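ABC transporter, substrate binding protein (Agrobacterium tumefaciens, PDB 3C9H) probably captures a solute in the periplasm and delivers it to an ABC transporter, and binds a magnesium ion. Local coordinates at residues His142-Thr147 with His246-Ile251; Gly171-Tyr176 with Phe228-Asn233. All blocks are in the same frame, centred on the assembly; numbering follows the deposited sequence.

Contact 1 (His142-Thr147 with His246-Ile251)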
loop_
_atom_site.group_PDB
_atom_site.type_symbol
_atom_site.label_atom_id
_atom_site.label_comp_id
_atom_site.label_asym_id
_atom_site.label_seq_id
_atom_site.Cartn_x
_atom_site.Cartn_y
_atom_site.Cartn_z
ATOM N N HIS A 142 0.581 19.557 -7.708
ATOM C CA HIS A 142 1.733 20.314 -8.169
ATOM C C HIS A 142 1.617 21.757 -7.632
ATOM O O HIS A 142 0.822 22.543 -8.116
ATOM C CB HIS A 142 1.757 20.279 -9.693
ATOM C CG HIS A 142 2.907 21.012 -10.308
ATOM N ND1 HIS A 142 4.222 20.645 -10.111
ATOM C CD2 HIS A 142 2.937 22.065 -11.149
ATOM C CE1 HIS A 142 5.010 21.452 -10.792
ATOM N NE2 HIS A 142 4.255 22.320 -11.434
ATOM N N LYS A 143 2.407 22.062 -6.610
ATOM C CA LYS A 143 2.339 23.353 -5.904
ATOM C C LYS A 143 2.381 24.570 -6.837
ATOM O O LYS A 143 1.558 25.448 -6.706
ATOM C CB LYS A 143 3.445 23.465 -4.840
ATOM C CG LYS A 143 3.351 22.454 -3.721
ATOM C CD LYS A 143 4.322 22.798 -2.610
ATOM C CE LYS A 143 4.196 21.820 -1.467
ATOM N NZ LYS A 143 4.713 22.355 -0.167
ATOM N N PRO A 144 3.325 24.611 -7.789
ATOM C CA PRO A 144 3.326 25.729 -8.754
ATOM C C PRO A 144 2.044 25.915 -9.555
ATOM O O PRO A 144 1.821 27.004 -10.093
ATOM C CB PRO A 144 4.477 25.375 -9.706
ATOM C CG PRO A 144 5.399 24.553 -8.859
ATOM C CD PRO A 144 4.469 23.718 -8.007
ATOM N N SER A 145 1.212 24.881 -9.642
ATOM C CA SER A 145 -0.056 24.969 -10.383
ATOM C C SER A 145 -1.202 25.517 -9.538
ATOM O O SER A 145 -2.258 25.789 -10.074
ATOM C CB SER A 145 -0.478 23.599 -10.949
ATOM O OG SER A 145 0.408 23.172 -11.950
ATOM N N PHE A 146 -1.002 25.642 -8.232
ATOM C CA PHE A 146 -2.052 26.079 -7.313
ATOM C C PHE A 146 -1.635 27.361 -6.627
ATOM O O PHE A 146 -1.558 27.449 -5.405
ATOM C CB PHE A 146 -2.379 25.000 -6.309
ATOM C CG PHE A 146 -3.182 23.895 -6.910
ATOM C CD1 PHE A 146 -4.576 23.931 -6.872
ATOM C CD2 PHE A 146 -2.559 22.877 -7.599
ATOM C CE1 PHE A 146 -5.327 22.931 -7.461
ATOM C CE2 PHE A 146 -3.318 21.869 -8.200
ATOM C CZ PHE A 146 -4.700 21.911 -8.131
ATOM N N THR A 147 -1.387 28.358 -7.450
ATOM C CA THR A 147 -0.914 29.625 -6.938
ATOM C C THR A 147 -2.008 30.663 -6.689
ATOM O O THR A 147 -1.813 31.481 -5.822
ATOM C CB THR A 147 0.185 30.161 -7.815
ATOM O OG1 THR A 147 -0.216 30.049 -9.187
ATOM C CG2 THR A 147 1.502 29.307 -7.563
ATOM N N HIS A 246 11.512 16.519 -3.458
ATOM C CA HIS A 246 10.991 17.341 -4.555
ATOM C C HIS A 246 9.949 18.323 -4.018
ATOM O O HIS A 246 8.784 17.969 -3.814
ATOM C CB HIS A 246 10.356 16.466 -5.626
ATOM C CG HIS A 246 11.293 15.471 -6.224
ATOM N ND1 HIS A 246 11.486 14.216 -5.689
ATOM C CD2 HIS A 246 12.089 15.544 -7.314
ATOM C CE1 HIS A 246 12.364 13.558 -6.427
ATOM N NE2 HIS A 246 12.747 14.342 -7.418
ATOM N N PRO A 247 10.354 19.583 -3.828
ATOM C CA PRO A 247 9.524 20.554 -3.108
ATOM C C PRO A 247 8.188 20.921 -3.794
ATOM O O PRO A 247 7.283 21.401 -3.123
ATOM C CB PRO A 247 10.450 21.778 -2.992
ATOM C CG PRO A 247 11.345 21.676 -4.164
ATOM C CD PRO A 247 11.594 20.194 -4.340
ATOM N N ASP A 248 8.045 20.659 -5.087
ATOM C CA ASP A 248 6.795 20.987 -5.799
ATOM C C ASP A 248 5.650 19.966 -5.673
ATOM O O ASP A 248 4.569 20.176 -6.242
ATOM C CB ASP A 248 7.086 21.269 -7.263
ATOM C CG ASP A 248 8.000 22.470 -7.447
ATOM O OD1 ASP A 248 8.142 23.290 -6.511
ATOM O OD2 ASP A 248 8.577 22.589 -8.532
ATOM N N VAL A 249 5.869 18.878 -4.934
ATOM C CA VAL A 249 4.785 17.932 -4.638
ATOM C C VAL A 249 4.168 18.289 -3.292
ATOM O O VAL A 249 4.826 18.214 -2.244
ATOM C CB VAL A 249 5.252 16.447 -4.608
ATOM C CG1 VAL A 249 4.052 15.517 -4.427
ATOM C CG2 VAL A 249 5.979 16.066 -5.886
ATOM N N GLY A 250 2.903 18.682 -3.332
ATOM C CA GLY A 250 2.111 18.904 -2.125
ATOM C C GLY A 250 1.168 17.744 -1.869
ATOM O O GLY A 250 0.824 16.997 -2.784
ATOM N N ILE A 251 0.760 17.607 -0.620
ATOM C CA ILE A 251 -0.089 16.525 -0.143
ATOM C C ILE A 251 -1.287 17.103 0.611
ATOM O O ILE A 251 -1.126 18.045 1.403
ATOM C CB ILE A 251 0.677 15.611 0.860
ATOM C CG1 ILE A 251 1.916 14.984 0.206
ATOM C CG2 ILE A 251 -0.259 14.540 1.428
ATOM C CD1 ILE A 251 2.922 14.410 1.204
#
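His142 and Val249 face each other as an antiparallel, non-hydrogen-bonded pair with 5.2 Å between their CA atoms, and one step further Lys143 N donates to Asp248 O at 2.9 Å. This is where the pairing of strands 135-142 and 249-252 ends, in a lobe of the periplasmic binding protein fold: strand 135-142 runs out into a short 3-10 segment, while strand 249-252 begins at Val249, the last residue of a type I beta turn that starts at His246. The N-H of Lys143 points almost straight at its acceptor, 163° at the hydrogen, although it arrives tilted from the carbonyl plane. The same oxygen also takes a CA-H...O contact from His142, so two neighbouring backbone groups converge on Asp248 O.

Pro144 and Asp248 meet side chain to side chain, crossing at roughly a right angle, with Pro144 CG 3.6 Å from Asp248 CG. The proline works in two directions, because its CD also lies over the centre of the His142 ring, 3.6 Å above the plane. His142 runs alongside Asp248, its ring nearly perpendicular to the carboxylate; ND1 makes a weak hydrogen bond to Val223 O rather than meeting the acid. Val249 turns inward onto Leu220 and Ser224 of helix 216-224. Lys143 reaches across instead: with CG anti to its own carbonyl carbon (chi1 -63°) and the chain extended beyond, its methylenes run over the backbone of Pro247 to Gly250. CD comes to 3.3 Å from Pro247 O, and CE rests 3.6 Å from Gly250 CA.

Contact 2 (Gly171-Tyr176 with Phe228-Asn233)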
loop_
_atom_site.group_PDB
_atom_site.type_symbol
_atom_site.label_atom_id
_atom_site.label_comp_id
_atom_site.label_asym_id
_atom_site.label_seq_id
_atom_site.Cartn_x
_atom_site.Cartn_y
_atom_site.Cartn_z
ATOM N N GLY A 171 -6.655 15.743 -18.991
ATOM C CA GLY A 171 -5.517 14.865 -19.202
ATOM C C GLY A 171 -4.334 15.163 -18.299
ATOM O O GLY A 171 -3.244 14.680 -18.545
ATOM N N ARG A 172 -4.540 15.961 -17.253
ATOM C CA ARG A 172 -3.463 16.310 -16.332
ATOM C C ARG A 172 -3.841 15.969 -14.886
ATOM O O ARG A 172 -3.347 16.567 -13.926
ATOM C CB ARG A 172 -3.066 17.779 -16.508
ATOM C CG ARG A 172 -2.476 18.004 -17.899
ATOM C CD ARG A 172 -2.048 19.414 -18.170
ATOM N NE ARG A 172 -0.971 19.830 -17.288
ATOM C CZ ARG A 172 -0.971 20.946 -16.560
ATOM N NH1 ARG A 172 -1.974 21.820 -16.616
ATOM N NH2 ARG A 172 0.060 21.203 -15.779
ATOM N N ILE A 173 -4.702 14.966 -14.737
ATOM C CA ILE A 173 -4.922 14.353 -13.420
ATOM C C ILE A 173 -4.736 12.865 -13.549
ATOM O O ILE A 173 -4.844 12.300 -14.641
ATOM C CB ILE A 173 -6.306 14.675 -12.816
ATOM C CG1 ILE A 173 -7.416 14.091 -13.693
ATOM C CG2 ILE A 173 -6.460 16.209 -12.638
ATOM C CD1 ILE A 173 -8.755 14.103 -13.042
ATOM N N ALA A 174 -4.447 12.225 -12.423
ATOM C CA ALA A 174 -4.101 10.810 -12.437
ATOM C C ALA A 174 -4.552 10.074 -11.165
ATOM O O ALA A 174 -4.700 10.670 -10.100
ATOM C CB ALA A 174 -2.603 10.640 -12.627
ATOM N N THR A 175 -4.760 8.768 -11.319
ATOM C CA THR A 175 -5.102 7.879 -10.221
ATOM C C THR A 175 -4.647 6.446 -10.544
ATOM O O THR A 175 -4.084 6.168 -11.622
ATOM C CB THR A 175 -6.615 7.923 -9.913
ATOM O OG1 THR A 175 -6.863 7.306 -8.646
ATOM C CG2 THR A 175 -7.441 7.225 -11.013
ATOM N N TYR A 176 -4.829 5.546 -9.578
ATOM C CA TYR A 176 -4.493 4.142 -9.777
ATOM C C TYR A 176 -5.423 3.520 -10.814
ATOM O O TYR A 176 -6.621 3.756 -10.800
ATOM C CB TYR A 176 -4.657 3.340 -8.489
ATOM C CG TYR A 176 -3.453 3.310 -7.589
ATOM C CD1 TYR A 176 -3.488 3.890 -6.322
ATOM C CD2 TYR A 176 -2.288 2.679 -7.989
ATOM C CE1 TYR A 176 -2.369 3.821 -5.472
ATOM C CE2 TYR A 176 -1.192 2.607 -7.145
ATOM C CZ TYR A 176 -1.245 3.165 -5.899
ATOM O OH TYR A 176 -0.145 3.070 -5.087
ATOM N N PHE A 228 1.243 16.585 -14.495
ATOM C CA PHE A 228 -0.054 16.441 -13.863
ATOM C C PHE A 228 -0.183 17.461 -12.765
ATOM O O PHE A 228 0.784 17.766 -12.095
ATOM C CB PHE A 228 -0.176 15.053 -13.214
ATOM C CG PHE A 228 -0.205 13.902 -14.198
ATOM C CD1 PHE A 228 -0.607 14.066 -15.510
ATOM C CD2 PHE A 228 0.106 12.619 -13.760
ATOM C CE1 PHE A 228 -0.645 12.987 -16.390
ATOM C CE2 PHE A 228 0.070 11.535 -14.637
ATOM C CZ PHE A 228 -0.306 11.728 -15.951
ATOM N N VAL A 229 -1.389 17.966 -12.555
ATOM C CA VAL A 229 -1.621 18.945 -11.488
ATOM C C VAL A 229 -2.162 18.299 -10.199
ATOM O O VAL A 229 -1.985 18.836 -9.115
ATOM C CB VAL A 229 -2.566 20.038 -11.974
ATOM C CG1 VAL A 229 -1.944 20.738 -13.203
ATOM C CG2 VAL A 229 -3.971 19.483 -12.271
ATOM N N LEU A 230 -2.826 17.152 -10.331
ATOM C CA LEU A 230 -3.456 16.459 -9.201
ATOM C C LEU A 230 -3.343 14.941 -9.348
ATOM O O LEU A 230 -3.484 14.399 -10.452
ATOM C CB LEU A 230 -4.955 16.799 -9.115
ATOM C CG LEU A 230 -5.387 18.133 -8.506
ATOM C CD1 LEU A 230 -6.847 18.410 -8.882
ATOM C CD2 LEU A 230 -5.189 18.151 -6.992
ATOM N N GLY A 231 -3.120 14.261 -8.227
ATOM C CA GLY A 231 -3.305 12.813 -8.140
ATOM C C GLY A 231 -4.275 12.435 -7.028
ATOM O O GLY A 231 -4.343 13.100 -5.979
ATOM N N TYR A 232 -5.015 11.352 -7.252
ATOM C CA TYR A 232 -6.068 10.910 -6.357
ATOM C C TYR A 232 -5.767 9.490 -5.839
ATOM O O TYR A 232 -5.408 8.620 -6.624
ATOM C CB TYR A 232 -7.428 10.930 -7.085
ATOM C CG TYR A 232 -8.547 10.374 -6.260
ATOM C CD1 TYR A 232 -9.133 11.139 -5.266
ATOM C CD2 TYR A 232 -9.024 9.080 -6.458
ATOM C CE1 TYR A 232 -10.145 10.627 -4.467
ATOM C CE2 TYR A 232 -10.051 8.555 -5.663
ATOM C CZ TYR A 232 -10.600 9.330 -4.673
ATOM O OH TYR A 232 -11.621 8.843 -3.884
ATOM N N ASN A 233 -5.951 9.275 -4.539
ATOM C CA ASN A 233 -5.709 7.971 -3.882
ATOM C C ASN A 233 -4.272 7.485 -3.949
ATOM O O ASN A 233 -4.006 6.293 -4.135
ATOM C CB ASN A 233 -6.637 6.893 -4.446
ATOM C CG ASN A 233 -7.961 6.800 -3.715
ATOM O OD1 ASN A 233 -8.772 5.887 -3.983
ATOM N ND2 ASN A 233 -8.192 7.712 -2.790
#
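Strands 173-176 and 230-235 run parallel here, paired through Ile173 with Leu230 and Ala174 with Gly231, in the lobe of a periplasmic binding protein fold. The backbone bonds alternate in direction between the two strands: Val229 N gives to Arg172 O at 2.8 Å, Ala174 N to Leu230 O, and Tyr232 N to Ala174 O at 2.9 Å. CA-H groups of Phe228, Ile173 and Gly231 add a second, weaker contact to each of these three carbonyl oxygens.

One side-chain bond extends the pairing. Thr175 has OG1 anti to its backbone N (chi1 -166°), which carries the hydroxyl across to donate to Tyr232 O at 2.8 Å. It reaches that carbonyl from above its plane, while lying in plane at the edge of the Tyr232 ring. The phenol of Tyr232 bonds Asp191 and Arg155.

Apolar contacts divide between the two faces. Ile173 and Leu230 lie side by side on one, CG2 to CB 3.9 Å; on the other, Ala174 CB presses against the Phe228 ring, 3.5 Å from CE2. At the end of the pairing the flat guanidinium of Arg172 crosses Val229, whose CG1 sits over one of its faces, 3.3 Å from NH2. Bonds to Gly226 O, Arg227 O and Glu168 O hold that group in position.

Strand 211-213 pairs in parallel with 173-176, so this strand is flanked by two neighbours. Helix 155-164 packs on the Ile173 and Leu230 face through Leu162, Phe158 and Tyr161, while Ile219 and Val223 of helix 216-224 back Ala174 and Phe228.

In the fold
Strand 135-142 ties the two contacts together: it pairs with 249-252 in contact 1 and with 230-235, the strand that contact 2 pairs with 173-176. Their centres are 13 Å apart, yet the contacts touch directly: His142 N lies 3.0 Å from Val229 O, probably hydrogen-bonded, while Phe146 CE2 packs 3.4 Å from Val229 O. In sequence, contact 2 is nested within the loop that contact 1 closes. Contact 1 lies away from the magnesium site, but contact 2 runs toward it. The Tyr176 side chain lies about 7 Å from the magnesium ion and about 7 Å from the side chain of Asp43, which binds it; Tyr176 OH bonds Ser216 and a citrate probably from the crystallisation liquor, consistent with a solute pocket there.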